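Local coordinates for arginine decarboxylase, A207R protein (Paramecium bursaria Chlorella virus 1, PDB 2NVA) that catalyses the pyridoxal 5'-phosphate-dependent decarboxylation of arginine to agmatine, at residues S22-V27 against L56-D61; D32-L37 against G254-E259; F66-A69 against E73-K76; E185-A190 against G215-D220. All coordinates share one frame; numbering follows the deposited sequence.

Overall arrangement
From the N terminus, the start of helix 24-37 carries the first side of interaction 1, which closes on helix 53-61 after the chain has passed through barrel strand 41-46. The same helix also opens interaction 2. That loop closes at 254-259, at the far end of the barrel sequence, so interactions 1 and 2 cross along the chain. They touch, Met59 and Val27 packing on Phe257. Interactions 3 and 4 follow in series, both nested inside the loop of interaction 2. Interaction 3 closes the short connection from strand 65-68 to helix 71-80. Interaction 4 joins helix 184-204 to the loop after strand 210-212. Interactions 2, 3 and 4 all touch the agmatine adduct of the cofactor.

Interaction 1: residues S22-V27 against L56-D61; sequences SSPKIV and LKTMCD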
# COMPACT_ATOMS: atom_id res chain seq x y z
N SER A 22 -17.91 11.53 6.58
CA SER A 22 -18.47 11.23 5.26
C SER A 22 -19.89 11.75 5.15
O SER A 22 -20.66 11.64 6.10
CB SER A 22 -18.44 9.72 5.03
OG SER A 22 -17.10 9.26 5.13
N SER A 23 -20.23 12.31 3.99
CA SER A 23 -21.56 12.89 3.80
C SER A 23 -22.29 12.34 2.57
O SER A 23 -22.00 12.73 1.44
CB SER A 23 -21.50 14.42 3.71
OG SER A 23 -20.41 14.79 2.89
N PRO A 24 -23.25 11.43 2.80
CA PRO A 24 -24.08 10.91 1.72
C PRO A 24 -24.78 12.02 0.91
O PRO A 24 -24.94 11.87 -0.30
CB PRO A 24 -25.11 10.03 2.44
CG PRO A 24 -24.46 9.67 3.74
CD PRO A 24 -23.54 10.78 4.11
N LYS A 25 -25.17 13.11 1.57
CA LYS A 25 -25.88 14.21 0.88
C LYS A 25 -25.03 14.85 -0.21
O LYS A 25 -25.54 15.25 -1.26
CB LYS A 25 -26.33 15.27 1.88
CG LYS A 25 -27.14 14.70 3.05
CD LYS A 25 -28.57 14.36 2.65
CE LYS A 25 -29.25 13.44 3.70
NZ LYS A 25 -28.62 12.04 3.66
N ILE A 26 -23.72 14.95 0.03
CA ILE A 26 -22.81 15.45 -0.99
C ILE A 26 -22.89 14.59 -2.24
O ILE A 26 -23.00 15.11 -3.36
CB ILE A 26 -21.35 15.59 -0.46
CG1 ILE A 26 -21.23 16.85 0.41
CG2 ILE A 26 -20.35 15.65 -1.62
CD1 ILE A 26 -19.81 17.10 0.97
N VAL A 27 -22.86 13.28 -2.06
CA VAL A 27 -22.89 12.34 -3.18
C VAL A 27 -24.25 12.37 -3.87
O VAL A 27 -24.30 12.35 -5.10
CB VAL A 27 -22.52 10.92 -2.71
CG1 VAL A 27 -22.74 9.87 -3.83
CG2 VAL A 27 -21.07 10.91 -2.25
N LEU A 56 -22.22 3.07 -0.93
CA LEU A 56 -22.79 2.12 -1.88
C LEU A 56 -24.32 2.09 -1.77
O LEU A 56 -25.01 2.03 -2.78
CB LEU A 56 -22.20 0.73 -1.68
CG LEU A 56 -20.70 0.54 -1.89
CD1 LEU A 56 -20.32 -0.92 -1.61
CD2 LEU A 56 -20.24 0.96 -3.29
N LYS A 57 -24.83 2.13 -0.54
CA LYS A 57 -26.29 2.17 -0.34
C LYS A 57 -26.89 3.46 -0.91
O LYS A 57 -27.98 3.44 -1.49
CB LYS A 57 -26.65 1.99 1.14
CG LYS A 57 -28.15 2.07 1.48
CD LYS A 57 -28.97 1.04 0.69
CE LYS A 57 -30.40 0.95 1.24
NZ LYS A 57 -31.34 0.25 0.28
N THR A 58 -26.18 4.57 -0.75
CA THR A 58 -26.60 5.86 -1.29
C THR A 58 -26.70 5.82 -2.81
O THR A 58 -27.66 6.32 -3.39
CB THR A 58 -25.65 6.98 -0.84
OG1 THR A 58 -25.62 7.02 0.59
CG2 THR A 58 -26.12 8.33 -1.37
N MET A 59 -25.68 5.23 -3.44
CA MET A 59 -25.65 4.97 -4.88
C MET A 59 -26.87 4.14 -5.29
O MET A 59 -27.61 4.49 -6.21
CB MET A 59 -24.38 4.17 -5.27
CG MET A 59 -22.98 4.87 -5.14
SD MET A 59 -22.88 6.36 -6.17
CE MET A 59 -21.26 6.87 -5.64
N CYS A 60 -27.05 3.02 -4.58
CA CYS A 60 -28.12 2.06 -4.88
C CYS A 60 -29.48 2.76 -4.92
O CYS A 60 -30.25 2.60 -5.87
CB CYS A 60 -28.12 0.95 -3.84
SG CYS A 60 -29.56 -0.15 -3.90
N ASP A 61 -29.77 3.52 -3.86
CA ASP A 61 -31.05 4.23 -3.71
C ASP A 61 -31.29 5.35 -4.74
O ASP A 61 -32.44 5.75 -4.96
CB ASP A 61 -31.16 4.79 -2.28
CG ASP A 61 -31.30 3.68 -1.22
OD1 ASP A 61 -31.58 2.52 -1.59
OD2 ASP A 61 -31.11 3.99 -0.02
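Pro24 and Val27 of helix 24-37 meet Thr58 and Met59 of helix 53-61 at the outside of the TIM barrel. The first helix leads into barrel strand 41-46, and the second follows it. The contact is small, 158 Å² in all, and has no hydrogen bond across it.

The tighter part rests on carbon-carbon packing of Val27 on Met59. Val27 CG1 reaches Met59 CE at 3.8 Å, and the two side chains cross at about a right angle. The Met59 chain turns at chi2 (-59°), which brings its methyl nearer to the other helix than its CB direction alone would. That methyl also packs on Phe257, so the contact continues to the aromatic cluster of Trp34, Phe256 and Phe257. Pro24 CB lies 3.6 Å from Thr58 OG1. The hydroxyl spends its polar contact within its own helix, as a hydrogen bond with Val54 O. Chi1 of -58° sets OG1 beside the backbone N and leaves CG2 anti to it, facing the other helix, with Thr58 CG2 3.9 Å from Pro24 O.

The solvent side looks different. Lys57 and Asp61 are exposed and one turn apart on helix 53-61, and they take no part in the helix-helix contact. They pair with each other in a salt bridge: Lys57 NZ lies 3.0 Å from Asp61 OD1, on the syn lone pair of that oxygen.

Interaction 2: residues D32-L37 against G254-E259; sequences DQWTIL and GRFFAE. With PL2 ((4-{[(4-{[amino(imino)methyl]amino}butyl)amino]methyl}-5-hydroxy-6-methylpyridin-3-yl)methyl dihydrogen phosphate), chain I.
Trp34 meets Phe256 and Phe257 in a buried aromatic cluster. Trp34 and Phe256 form a T-shaped pair. The benzo edge of the indole points at the phenyl face, with planes at 80° and centroids 5.2 Å apart. Trp34 CE3 comes within 3.7 Å of Phe256 CD2, nearer the rim than the ring centre. The Phe257 ring lies obliquely to the indole, its plane turned by 45°.

Aliphatic contacts add to the rings. Phe257 CZ touches Trp34 CB at 3.8 Å, and Leu37 CD1 comes to the edge of the Phe256 ring at CZ, 4.1 Å away. Trp34 CG stands anti to its backbone N (chi1 179°), which carries the indole out to both phenylalanines. Val41 O satisfies indole NE1.

The cluster joins helix 24-37 to helix 255-258 after the last TIM-barrel strand. The N-terminal end of this helix, with Gly254 just before it, binds the cofactor phosphate.

Polar contacts belong to that phosphate. Gly254 N bonds PL2 OP1 at 3.0 Å, nearly straight. Arg255 N bonds PL2 OP3 at 2.8 Å, and Arg255 NE bonds PL2 OP2 at 2.9 Å. The guanidinium meets OP2 at its edge, and NH2 forms a salt bridge with Glu296.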
# COMPACT_ATOMS: atom_id res chain seq x y z
N ASP A 32 -27.25 13.94 -8.75
CA ASP A 32 -28.18 14.83 -9.44
C ASP A 32 -27.49 15.68 -10.50
O ASP A 32 -28.06 15.91 -11.56
CB ASP A 32 -28.94 15.73 -8.45
CG ASP A 32 -29.91 14.96 -7.58
OD1 ASP A 32 -30.38 15.53 -6.57
OD2 ASP A 32 -30.20 13.77 -7.88
N GLN A 33 -26.27 16.12 -10.19
CA GLN A 33 -25.45 16.88 -11.13
C GLN A 33 -25.03 16.03 -12.31
O GLN A 33 -25.02 16.49 -13.45
CB GLN A 33 -24.22 17.46 -10.44
CG GLN A 33 -24.53 18.70 -9.61
CD GLN A 33 -25.04 19.84 -10.47
OE1 GLN A 33 -26.25 20.11 -10.52
NE2 GLN A 33 -24.13 20.53 -11.16
N TRP A 34 -24.67 14.78 -12.04
CA TRP A 34 -24.30 13.87 -13.12
C TRP A 34 -25.45 13.76 -14.13
O TRP A 34 -25.22 13.83 -15.33
CB TRP A 34 -23.96 12.47 -12.59
CG TRP A 34 -23.60 11.51 -13.69
CD1 TRP A 34 -24.47 10.80 -14.49
CD2 TRP A 34 -22.28 11.17 -14.15
NE1 TRP A 34 -23.77 10.04 -15.40
CE2 TRP A 34 -22.43 10.24 -15.20
CE3 TRP A 34 -20.99 11.55 -13.74
CZ2 TRP A 34 -21.32 9.69 -15.87
CZ3 TRP A 34 -19.90 11.00 -14.41
CH2 TRP A 34 -20.07 10.10 -15.46
N THR A 35 -26.67 13.60 -13.62
CA THR A 35 -27.88 13.47 -14.44
C THR A 35 -28.05 14.68 -15.37
O THR A 35 -28.45 14.53 -16.53
CB THR A 35 -29.12 13.26 -13.53
OG1 THR A 35 -28.90 12.08 -12.73
CG2 THR A 35 -30.40 13.08 -14.35
N ILE A 36 -27.72 15.86 -14.86
CA ILE A 36 -27.78 17.08 -15.66
C ILE A 36 -26.60 17.22 -16.63
O ILE A 36 -26.80 17.59 -17.79
CB ILE A 36 -28.04 18.38 -14.79
CG1 ILE A 36 -27.75 19.66 -15.58
CG2 ILE A 36 -27.18 18.43 -13.57
CD1 ILE A 36 -28.88 20.09 -16.48
N LEU A 37 -25.39 16.92 -16.18
CA LEU A 37 -24.20 17.06 -17.02
C LEU A 37 -24.19 16.04 -18.16
O LEU A 37 -23.77 16.35 -19.28
CB LEU A 37 -22.93 16.92 -16.18
CG LEU A 37 -22.73 17.95 -15.07
CD1 LEU A 37 -21.47 17.65 -14.27
CD2 LEU A 37 -22.68 19.36 -15.65
N GLY A 254 -15.37 6.66 -10.79
CA GLY A 254 -15.06 6.37 -9.40
C GLY A 254 -14.90 7.69 -8.66
O GLY A 254 -15.77 8.08 -7.87
N ARG A 255 -13.81 8.39 -8.96
CA ARG A 255 -13.46 9.61 -8.22
C ARG A 255 -14.47 10.76 -8.36
O ARG A 255 -14.53 11.62 -7.49
CB ARG A 255 -12.04 10.10 -8.59
CG ARG A 255 -11.93 10.66 -10.01
CD ARG A 255 -10.53 11.14 -10.34
NE ARG A 255 -9.56 10.04 -10.42
CZ ARG A 255 -8.55 9.86 -9.56
NH1 ARG A 255 -8.37 10.69 -8.53
NH2 ARG A 255 -7.73 8.82 -9.72
N PHE A 256 -15.25 10.78 -9.45
CA PHE A 256 -16.25 11.84 -9.62
C PHE A 256 -17.18 11.91 -8.41
O PHE A 256 -17.46 13.01 -7.91
CB PHE A 256 -17.06 11.66 -10.92
CG PHE A 256 -18.03 12.80 -11.19
CD1 PHE A 256 -17.64 13.87 -12.00
CD2 PHE A 256 -19.31 12.80 -10.64
CE1 PHE A 256 -18.54 14.94 -12.24
CE2 PHE A 256 -20.21 13.86 -10.87
CZ PHE A 256 -19.82 14.92 -11.67
N PHE A 257 -17.63 10.76 -7.94
CA PHE A 257 -18.53 10.70 -6.78
C PHE A 257 -17.82 10.57 -5.45
O PHE A 257 -18.27 11.12 -4.45
CB PHE A 257 -19.54 9.56 -6.94
CG PHE A 257 -20.43 9.72 -8.13
CD1 PHE A 257 -21.36 10.76 -8.19
CD2 PHE A 257 -20.35 8.84 -9.20
CE1 PHE A 257 -22.19 10.93 -9.30
CE2 PHE A 257 -21.18 9.00 -10.32
CZ PHE A 257 -22.10 10.05 -10.37
N ALA A 258 -16.71 9.84 -5.44
CA ALA A 258 -16.04 9.49 -4.17
C ALA A 258 -15.17 10.60 -3.61
O ALA A 258 -15.02 10.72 -2.39
CB ALA A 258 -15.25 8.19 -4.32
N GLU A 259 -14.57 11.42 -4.48
CA GLU A 259 -13.58 12.41 -4.00
C GLU A 259 -14.11 13.26 -2.83
O GLU A 259 -13.49 13.32 -1.77
CB GLU A 259 -13.07 13.30 -5.13
CG GLU A 259 -12.07 14.37 -4.65
CD GLU A 259 -11.48 15.21 -5.79
OE1 GLU A 259 -11.73 14.91 -6.98
OE2 GLU A 259 -10.73 16.17 -5.49
N1 PL2 I . -13.37 1.76 -14.51
C2 PL2 I . -12.28 0.98 -14.58
C2A PL2 I . -12.31 -0.32 -15.41
C3 PL2 I . -11.12 1.38 -13.90
O3 PL2 I . -10.03 0.59 -14.01
C4 PL2 I . -11.08 2.58 -13.15
C4A PL2 I . -9.82 3.05 -12.37
C5 PL2 I . -12.27 3.34 -13.13
C6 PL2 I . -13.39 2.90 -13.81
P PL2 I . -11.81 7.02 -11.89
N PL2 I . -8.56 2.56 -12.97
CA PL2 I . -7.56 2.25 -11.94
CG PL2 I . -6.16 3.19 -10.05
OP2 PL2 I . -10.57 8.00 -12.20
OP3 PL2 I . -11.86 6.84 -10.28
OP1 PL2 I . -13.09 7.55 -12.44
OP4 PL2 I . -11.35 5.62 -12.54
C5M PL2 I . -12.33 4.66 -12.34
CB PL2 I . -7.27 3.49 -11.05
CD PL2 I . -5.84 4.43 -9.19
NE PL2 I . -4.82 4.00 -8.20
CZ PL2 I . -4.47 4.67 -7.09
NH2 PL2 I . -3.53 4.13 -6.27
NH1 PL2 I . -5.03 5.85 -6.79

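Interaction 3: residues F66-A69 against E73-K76; sequences FDCA and EIKK. With PL2 ((4-{[(4-{[amino(imino)methyl]amino}butyl)amino]methyl}-5-hydroxy-6-methylpyridin-3-yl)methyl dihydrogen phosphate), chain I.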
# COMPACT_ATOMS: atom_id res chain seq x y z
N PHE A 66 -23.32 -0.22 -11.03
CA PHE A 66 -22.01 -0.55 -10.45
C PHE A 66 -21.04 -1.19 -11.41
O PHE A 66 -21.43 -1.96 -12.30
CB PHE A 66 -22.20 -1.42 -9.19
CG PHE A 66 -23.00 -0.73 -8.13
CD1 PHE A 66 -22.37 0.08 -7.20
CD2 PHE A 66 -24.39 -0.83 -8.11
CE1 PHE A 66 -23.11 0.75 -6.24
CE2 PHE A 66 -25.14 -0.15 -7.14
CZ PHE A 66 -24.50 0.63 -6.21
N ASP A 67 -19.78 -0.80 -11.23
CA ASP A 67 -18.64 -1.41 -11.90
C ASP A 67 -17.87 -2.16 -10.82
O ASP A 67 -17.29 -1.55 -9.92
CB ASP A 67 -17.77 -0.33 -12.57
CG ASP A 67 -16.32 -0.73 -12.74
OD1 ASP A 67 -15.47 0.18 -12.84
OD2 ASP A 67 -16.00 -1.95 -12.75
N CYS A 68 -17.88 -3.49 -10.90
CA CYS A 68 -17.17 -4.32 -9.94
C CYS A 68 -15.95 -4.96 -10.58
O CYS A 68 -16.02 -5.40 -11.72
CB CYS A 68 -18.07 -5.41 -9.38
SG CYS A 68 -19.44 -4.79 -8.35
N ALA A 69 -14.85 -5.04 -9.84
CA ALA A 69 -13.57 -5.50 -10.37
C ALA A 69 -13.25 -6.95 -10.01
O ALA A 69 -12.32 -7.53 -10.57
CB ALA A 69 -12.44 -4.59 -9.87
N GLU A 73 -16.06 -7.57 -4.70
CA GLU A 73 -16.84 -6.35 -4.93
C GLU A 73 -18.27 -6.66 -5.36
O GLU A 73 -19.21 -5.97 -4.96
CB GLU A 73 -16.15 -5.45 -5.95
CG GLU A 73 -14.84 -4.89 -5.42
CD GLU A 73 -14.23 -3.79 -6.30
OE1 GLU A 73 -13.33 -3.09 -5.79
OE2 GLU A 73 -14.66 -3.63 -7.47
N ILE A 74 -18.43 -7.70 -6.17
CA ILE A 74 -19.77 -8.16 -6.54
C ILE A 74 -20.56 -8.51 -5.27
O ILE A 74 -21.70 -8.05 -5.08
CB ILE A 74 -19.70 -9.38 -7.51
CG1 ILE A 74 -19.19 -8.93 -8.88
CG2 ILE A 74 -21.08 -10.03 -7.67
CD1 ILE A 74 -18.71 -10.09 -9.78
N LYS A 75 -19.96 -9.30 -4.39
CA LYS A 75 -20.59 -9.68 -3.11
C LYS A 75 -21.00 -8.46 -2.28
O LYS A 75 -22.10 -8.44 -1.71
CB LYS A 75 -19.63 -10.55 -2.28
CG LYS A 75 -19.40 -11.93 -2.86
CD LYS A 75 -18.35 -12.71 -2.06
CE LYS A 75 -17.93 -13.97 -2.87
NZ LYS A 75 -17.18 -14.94 -2.00
N LYS A 76 -20.12 -7.46 -2.21
CA LYS A 76 -20.38 -6.21 -1.46
C LYS A 76 -21.64 -5.52 -1.97
O LYS A 76 -22.48 -5.11 -1.19
CB LYS A 76 -19.20 -5.21 -1.56
CG LYS A 76 -17.99 -5.62 -0.75
CD LYS A 76 -16.92 -4.52 -0.74
CE LYS A 76 -15.80 -4.83 0.30
NZ LYS A 76 -14.94 -6.02 -0.10
N1 PL2 I . -13.37 1.76 -14.51
C2 PL2 I . -12.28 0.98 -14.58
C2A PL2 I . -12.31 -0.32 -15.41
C3 PL2 I . -11.12 1.38 -13.90
O3 PL2 I . -10.03 0.59 -14.01
C4 PL2 I . -11.08 2.58 -13.15
C4A PL2 I . -9.82 3.05 -12.37
C5 PL2 I . -12.27 3.34 -13.13
C6 PL2 I . -13.39 2.90 -13.81
P PL2 I . -11.81 7.02 -11.89
N PL2 I . -8.56 2.56 -12.97
CA PL2 I . -7.56 2.25 -11.94
CG PL2 I . -6.16 3.19 -10.05
OP2 PL2 I . -10.57 8.00 -12.20
OP3 PL2 I . -11.86 6.84 -10.28
OP1 PL2 I . -13.09 7.55 -12.44
OP4 PL2 I . -11.35 5.62 -12.54
C5M PL2 I . -12.33 4.66 -12.34
CB PL2 I . -7.27 3.49 -11.05
CD PL2 I . -5.84 4.43 -9.19
NE PL2 I . -4.82 4.00 -8.20
CZ PL2 I . -4.47 4.67 -7.09
NH2 PL2 I . -3.53 4.13 -6.27
NH1 PL2 I . -5.03 5.85 -6.79
O HOH W 1 -14.89 -1.37 -8.92
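Glu73 leans from helix 71-80 against Cys68 and Ala69. These elements belong to the beta-alpha-beta unit that runs from strand 65-68 through this helix to strand 87-89 of the TIM barrel.

The Glu73 side chain can be followed outward. Its CB packs on Cys68 CB at 3.9 Å. CG lies beside the backbone N and starts an extended chain (chi2 -169°), which runs out to Ala69. Glu73 CD lies 4.1 Å from the methyl carbon Ala69 CB. At the tip, Glu73 OE2 accepts a hydrogen bond from Ala69 N at 2.8 Å. The N-H comes in on the anti side of OE2, 35° out of the carboxylate plane. Glu73 OE2 also accepts from a water at 2.7 Å, and the same water donates to Asp67 O. One carboxylate oxygen therefore holds a backbone N-H directly and the carbonyl two residues earlier through water.

Beside it, Ile74 CG1 packs on Cys68 CB at 3.7 Å. Asn362 of the second subunit packs on Ala69 and Glu73.

The Asp67 side chain sets out away from the helix and serves the cofactor. Asp67 OD1 lies 3.1 Å from PL2 N1 of the pyridine ring and forms a salt bridge with Lys48. Glu73 thus acts, probably, as a second-shell residue that helps to position Asp67 through its backbone.

Interaction 4: residues E185-A190 against G215-D220; sequences EAYYRA and GGLHAD. With PL2 ((4-{[(4-{[amino(imino)methyl]amino}butyl)amino]methyl}-5-hydroxy-6-methylpyridin-3-yl)methyl dihydrogen phosphate), chain I.
Tyr187 reaches from helix 184-204 to Gly215, Gly216 and Leu217. Its CG stands beside the backbone N (chi1 -73°). This turns the ring toward the loop, and the hydroxyl end does most of the touching. Tyr187 OH donates a hydrogen bond to Gly215 O at 2.6 Å. The acceptor lies at the ring edge, in the ring plane. The hydroxyl meets the oxygen at 135° to the C=O bond, slightly tilted from the carbonyl plane.

Tyr187 OH also comes within 3.5 Å of Gly216 CA. Leu217 CD1 runs on anti to CA (chi2 175°), which leaves Leu217 CD2 as the branch turned to the phenol end of Tyr187, 3.6 Å from Tyr187 CZ. The two side chains cross at a slant. Met230 of helix 229-241 packs on both of them.

Gly216 N bonds phosphate oxygen PL2 OP1 at 2.8 Å, nearly straight. One peptide group is thus used at both ends: its carbonyl, Gly215 O, takes the tyrosine hydroxyl and its N-H, Gly216 N, binds the phosphate. The arrangement is that of a glycine-rich phosphate-binding loop following a TIM-barrel strand, here in a class-II pyridoxal-phosphate decarboxylase.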
# COMPACT_ATOMS: atom_id res chain seq x y z
N GLU A 185 -10.17 16.36 -25.10
CA GLU A 185 -9.82 15.83 -26.42
C GLU A 185 -9.54 14.32 -26.39
O GLU A 185 -9.83 13.60 -27.35
CB GLU A 185 -8.62 16.59 -26.98
CG GLU A 185 -8.22 16.25 -28.40
CD GLU A 185 -9.16 16.78 -29.47
OE1 GLU A 185 -9.51 16.01 -30.39
OE2 GLU A 185 -9.53 17.99 -29.43
N ALA A 186 -8.99 13.85 -25.27
CA ALA A 186 -8.76 12.43 -25.09
C ALA A 186 -10.07 11.63 -25.18
O ALA A 186 -10.09 10.57 -25.78
CB ALA A 186 -8.05 12.16 -23.76
N TYR A 187 -11.13 12.14 -24.55
CA TYR A 187 -12.45 11.49 -24.59
C TYR A 187 -13.07 11.55 -25.97
O TYR A 187 -13.64 10.57 -26.44
CB TYR A 187 -13.40 12.08 -23.56
CG TYR A 187 -13.06 11.68 -22.15
CD1 TYR A 187 -13.70 10.61 -21.52
CD2 TYR A 187 -12.06 12.36 -21.44
CE1 TYR A 187 -13.37 10.23 -20.21
CE2 TYR A 187 -11.72 11.99 -20.14
CZ TYR A 187 -12.38 10.93 -19.54
OH TYR A 187 -12.04 10.57 -18.25
N TYR A 188 -12.94 12.71 -26.62
CA TYR A 188 -13.42 12.88 -27.98
C TYR A 188 -12.79 11.83 -28.92
O TYR A 188 -13.50 11.13 -29.63
CB TYR A 188 -13.15 14.29 -28.48
CG TYR A 188 -13.90 14.57 -29.77
CD1 TYR A 188 -15.13 15.22 -29.75
CD2 TYR A 188 -13.39 14.15 -30.99
CE1 TYR A 188 -15.85 15.46 -30.92
CE2 TYR A 188 -14.10 14.39 -32.19
CZ TYR A 188 -15.34 15.04 -32.14
OH TYR A 188 -16.05 15.29 -33.30
N ARG A 189 -11.46 11.74 -28.91
CA ARG A 189 -10.73 10.79 -29.75
C ARG A 189 -11.06 9.33 -29.40
O ARG A 189 -11.12 8.47 -30.29
CB ARG A 189 -9.21 11.03 -29.65
CG ARG A 189 -8.73 12.32 -30.34
CD ARG A 189 -7.24 12.56 -30.07
NE ARG A 189 -6.58 13.39 -31.10
CZ ARG A 189 -6.34 14.70 -31.01
NH1 ARG A 189 -6.69 15.39 -29.92
NH2 ARG A 189 -5.72 15.33 -31.99
N ALA A 190 -11.26 9.07 -28.11
CA ALA A 190 -11.62 7.73 -27.63
C ALA A 190 -13.01 7.32 -28.12
O ALA A 190 -13.22 6.16 -28.50
CB ALA A 190 -11.56 7.66 -26.12
N GLY A 215 -13.89 5.70 -16.88
CA GLY A 215 -13.81 6.66 -15.78
C GLY A 215 -12.85 7.83 -16.03
O GLY A 215 -12.64 8.23 -17.18
N GLY A 216 -12.30 8.37 -14.95
CA GLY A 216 -11.25 9.38 -15.05
C GLY A 216 -11.66 10.80 -14.71
O GLY A 216 -10.80 11.62 -14.37
N LEU A 217 -12.95 11.09 -14.80
CA LEU A 217 -13.43 12.47 -14.61
C LEU A 217 -13.42 12.93 -13.16
O LEU A 217 -13.77 12.16 -12.24
CB LEU A 217 -14.85 12.62 -15.18
CG LEU A 217 -15.05 12.31 -16.66
CD1 LEU A 217 -16.54 12.42 -16.98
CD2 LEU A 217 -14.26 13.26 -17.55
N HIS A 218 -12.99 14.17 -12.95
CA HIS A 218 -13.09 14.81 -11.65
C HIS A 218 -14.37 15.62 -11.56
O HIS A 218 -14.84 16.18 -12.56
CB HIS A 218 -11.94 15.79 -11.43
CG HIS A 218 -10.64 15.13 -11.10
ND1 HIS A 218 -9.74 14.75 -12.07
CD2 HIS A 218 -10.10 14.80 -9.91
CE1 HIS A 218 -8.68 14.21 -11.49
NE2 HIS A 218 -8.86 14.24 -10.18
N ALA A 219 -14.91 15.72 -10.35
CA ALA A 219 -15.95 16.69 -10.08
C ALA A 219 -15.25 17.98 -9.62
O ALA A 219 -15.16 18.23 -8.42
CB ALA A 219 -16.91 16.16 -9.02
N ASP A 220 -14.76 18.78 -10.55
CA ASP A 220 -14.01 20.00 -10.22
C ASP A 220 -14.97 21.15 -9.90
O ASP A 220 -15.73 21.59 -10.75
CB ASP A 220 -13.08 20.39 -11.38
CG ASP A 220 -11.84 19.50 -11.47
OD1 ASP A 220 -11.31 19.10 -10.40
OD2 ASP A 220 -11.40 19.18 -12.59
N1 PL2 I . -13.37 1.76 -14.51
C2 PL2 I . -12.28 0.98 -14.58
C2A PL2 I . -12.31 -0.32 -15.41
C3 PL2 I . -11.12 1.38 -13.90
O3 PL2 I . -10.03 0.59 -14.01
C4 PL2 I . -11.08 2.58 -13.15
C4A PL2 I . -9.82 3.05 -12.37
C5 PL2 I . -12.27 3.34 -13.13
C6 PL2 I . -13.39 2.90 -13.81
P PL2 I . -11.81 7.02 -11.89
N PL2 I . -8.56 2.56 -12.97
CA PL2 I . -7.56 2.25 -11.94
CG PL2 I . -6.16 3.19 -10.05
OP2 PL2 I . -10.57 8.00 -12.20
OP3 PL2 I . -11.86 6.84 -10.28
OP1 PL2 I . -13.09 7.55 -12.44
OP4 PL2 I . -11.35 5.62 -12.54
C5M PL2 I . -12.33 4.66 -12.34
CB PL2 I . -7.27 3.49 -11.05
CD PL2 I . -5.84 4.43 -9.19
NE PL2 I . -4.82 4.00 -8.20
CZ PL2 I . -4.47 4.67 -7.09
NH2 PL2 I . -3.53 4.13 -6.27
NH1 PL2 I . -5.03 5.85 -6.79